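Local atomic coordinates of tricorn protease (Thermoplasma acidophilum, PDB entry 1K32), a protein that acts as a serine protease of the S41 family, built with beta-propeller domains and probably cutting peptides downstream of the proteasome in a protein disassembly line. Residues Ser432-Tyr437 against Gly538-Asn543. Sequence-based numbering, arbitrary orientation.
Sequences SRFIAY and GEYDLN
F434 drives the edge of its ring into the face of Y540, with CZ lying 3.6 Å above the centre of the tyrosine ring. The two rings form a T-shaped pair, centroids 4.9 Å apart and planes at 85°. In F434 a chi1 of -43° sets CG anti to the carbonyl carbon, which carries the ring across to Y540 and L542. Farther round the same ring, CD2 and CE2 each lie 3.8 Å from CD1 of L542, which approaches obliquely. The contact joins neighbouring four-stranded antiparallel sheets, as in adjacent blades of a beta-propeller: strand 434-441 belongs to one, while residues 538-543 lie in the long connection between strands 512-517 and 550-551 of the next. R433 passes over one face of F434, CG above the ring centre, and then runs extended to Y540. There the edge of the tyrosine ring, through CD1, rests 3.6 Å over one face of the guanidinium, near its rim, the two planes 74° apart; the charge is taken up by salt bridges to D458 and E460. The far end of Y540 is tethered through OH to the carbonyl oxygen of S483. Without the phenol, as with an alanine here, the F434 edge would probably lose the aromatic face it points at, and the S483 carbonyl its hydroxyl partner. Beyond the rings, D541 OD1 accepts from N543 N, 3.2 Å away and reached from above the carboxylate plane, forming an Asx turn that spans L542.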
loop_
_atom_site.group_PDB
_atom_site.type_symbol
_atom_site.label_atom_id
_atom_site.label_comp_id
_atom_site.label_asym_id
_atom_site.label_seq_id
_atom_site.Cartn_x
_atom_site.Cartn_y
_atom_site.Cartn_z
ATOM N N SER A 432 -32.832 -9.776 -28.560
ATOM C CA SER A 432 -32.976 -9.795 -30.022
ATOM C C SER A 432 -34.268 -9.201 -30.575
ATOM O O SER A 432 -34.627 -9.444 -31.728
ATOM C CB SER A 432 -32.827 -11.234 -30.530
ATOM O OG SER A 432 -31.596 -11.799 -30.100
ATOM N N ARG A 433 -34.961 -8.401 -29.773
ATOM C CA ARG A 433 -36.217 -7.815 -30.224
ATOM C C ARG A 433 -36.144 -6.450 -30.927
ATOM O O ARG A 433 -36.935 -6.180 -31.835
ATOM C CB ARG A 433 -37.194 -7.730 -29.054
ATOM C CG ARG A 433 -38.486 -7.032 -29.418
ATOM C CD ARG A 433 -39.609 -7.396 -28.472
ATOM N NE ARG A 433 -40.797 -6.604 -28.753
ATOM C CZ ARG A 433 -41.936 -6.701 -28.078
ATOM N NH1 ARG A 433 -42.968 -5.932 -28.402
ATOM N NH2 ARG A 433 -42.044 -7.573 -27.083
ATOM N N PHE A 434 -35.206 -5.600 -30.518
ATOM C CA PHE A 434 -35.091 -4.274 -31.110
ATOM C C PHE A 434 -33.729 -3.994 -31.741
ATOM O O PHE A 434 -32.696 -4.536 -31.328
ATOM C CB PHE A 434 -35.348 -3.179 -30.057
ATOM C CG PHE A 434 -36.507 -3.456 -29.149
ATOM C CD1 PHE A 434 -36.308 -4.027 -27.899
ATOM C CD2 PHE A 434 -37.804 -3.135 -29.536
ATOM C CE1 PHE A 434 -37.390 -4.270 -27.046
ATOM C CE2 PHE A 434 -38.887 -3.377 -28.686
ATOM C CZ PHE A 434 -38.680 -3.942 -27.447
ATOM N N ILE A 435 -33.749 -3.121 -32.739
ATOM C CA ILE A 435 -32.539 -2.703 -33.424
ATOM C C ILE A 435 -32.605 -1.179 -33.417
ATOM O O ILE A 435 -33.521 -0.583 -33.983
ATOM C CB ILE A 435 -32.496 -3.245 -34.882
ATOM C CG1 ILE A 435 -32.603 -4.779 -34.867
ATOM C CG2 ILE A 435 -31.204 -2.806 -35.577
ATOM C CD1 ILE A 435 -32.614 -5.436 -36.238
ATOM N N ALA A 436 -31.657 -0.549 -32.735
ATOM C CA ALA A 436 -31.617 0.907 -32.674
ATOM C C ALA A 436 -30.470 1.352 -33.560
ATOM O O ALA A 436 -29.397 0.750 -33.537
ATOM C CB ALA A 436 -31.390 1.374 -31.238
ATOM N N TYR A 437 -30.691 2.409 -34.332
ATOM C CA TYR A 437 -29.668 2.898 -35.243
ATOM C C TYR A 437 -29.777 4.393 -35.536
ATOM O O TYR A 437 -30.871 4.966 -35.502
ATOM C CB TYR A 437 -29.752 2.115 -36.556
ATOM C CG TYR A 437 -31.136 2.126 -37.176
ATOM C CD1 TYR A 437 -31.484 3.059 -38.150
ATOM C CD2 TYR A 437 -32.104 1.208 -36.773
ATOM C CE1 TYR A 437 -32.769 3.080 -38.713
ATOM C CE2 TYR A 437 -33.401 1.217 -37.327
ATOM C CZ TYR A 437 -33.722 2.157 -38.290
ATOM O OH TYR A 437 -35.007 2.201 -38.794
ATOM N N GLY A 538 -45.985 -2.314 -16.424
ATOM C CA GLY A 538 -46.128 -1.689 -17.720
ATOM C C GLY A 538 -45.521 -2.566 -18.795
ATOM O O GLY A 538 -44.578 -3.321 -18.539
ATOM N N GLU A 539 -46.073 -2.465 -20.001
ATOM C CA GLU A 539 -45.610 -3.229 -21.161
ATOM C C GLU A 539 -44.768 -2.323 -22.076
ATOM O O GLU A 539 -44.836 -1.100 -21.975
ATOM C CB GLU A 539 -46.824 -3.753 -21.938
ATOM C CG GLU A 539 -46.489 -4.438 -23.254
ATOM C CD GLU A 539 -47.727 -4.813 -24.062
ATOM O OE1 GLU A 539 -48.476 -3.899 -24.474
ATOM O OE2 GLU A 539 -47.950 -6.024 -24.287
ATOM N N TYR A 540 -43.968 -2.920 -22.956
ATOM C CA TYR A 540 -43.172 -2.131 -23.895
ATOM C C TYR A 540 -44.136 -1.253 -24.684
ATOM O O TYR A 540 -45.247 -1.670 -25.004
ATOM C CB TYR A 540 -42.449 -3.019 -24.908
ATOM C CG TYR A 540 -41.194 -3.703 -24.436
ATOM C CD1 TYR A 540 -40.990 -5.057 -24.706
ATOM C CD2 TYR A 540 -40.175 -2.995 -23.778
ATOM C CE1 TYR A 540 -39.815 -5.689 -24.344
ATOM C CE2 TYR A 540 -38.987 -3.623 -23.410
ATOM C CZ TYR A 540 -38.817 -4.970 -23.703
ATOM O OH TYR A 540 -37.649 -5.620 -23.400
ATOM N N ASP A 541 -43.701 -0.042 -25.004
ATOM C CA ASP A 541 -44.500 0.888 -25.794
ATOM C C ASP A 541 -43.515 1.933 -26.306
ATOM O O ASP A 541 -43.165 2.867 -25.584
ATOM C CB ASP A 541 -45.570 1.553 -24.935
ATOM C CG ASP A 541 -46.457 2.480 -25.735
ATOM O OD1 ASP A 541 -46.229 2.614 -26.953
ATOM O OD2 ASP A 541 -47.382 3.076 -25.145
ATOM N N LEU A 542 -43.070 1.758 -27.548
ATOM C CA LEU A 542 -42.096 2.653 -28.151
ATOM C C LEU A 542 -42.669 3.929 -28.747
ATOM O O LEU A 542 -41.930 4.746 -29.277
ATOM C CB LEU A 542 -41.287 1.908 -29.216
ATOM C CG LEU A 542 -40.653 0.568 -28.821
ATOM C CD1 LEU A 542 -39.511 0.254 -29.777
ATOM C CD2 LEU A 542 -40.124 0.620 -27.419
ATOM N N ASN A 543 -43.980 4.111 -28.665
ATOM C CA ASN A 543 -44.575 5.331 -29.195
ATOM C C ASN A 543 -44.135 6.532 -28.362
ATOM O O ASN A 543 -43.982 6.428 -27.136
ATOM C CB ASN A 543 -46.093 5.219 -29.189
ATOM C CG ASN A 543 -46.589 4.106 -30.083
ATOM O OD1 ASN A 543 -47.183 3.131 -29.616
ATOM N ND2 ASN A 543 -46.333 4.236 -31.376
#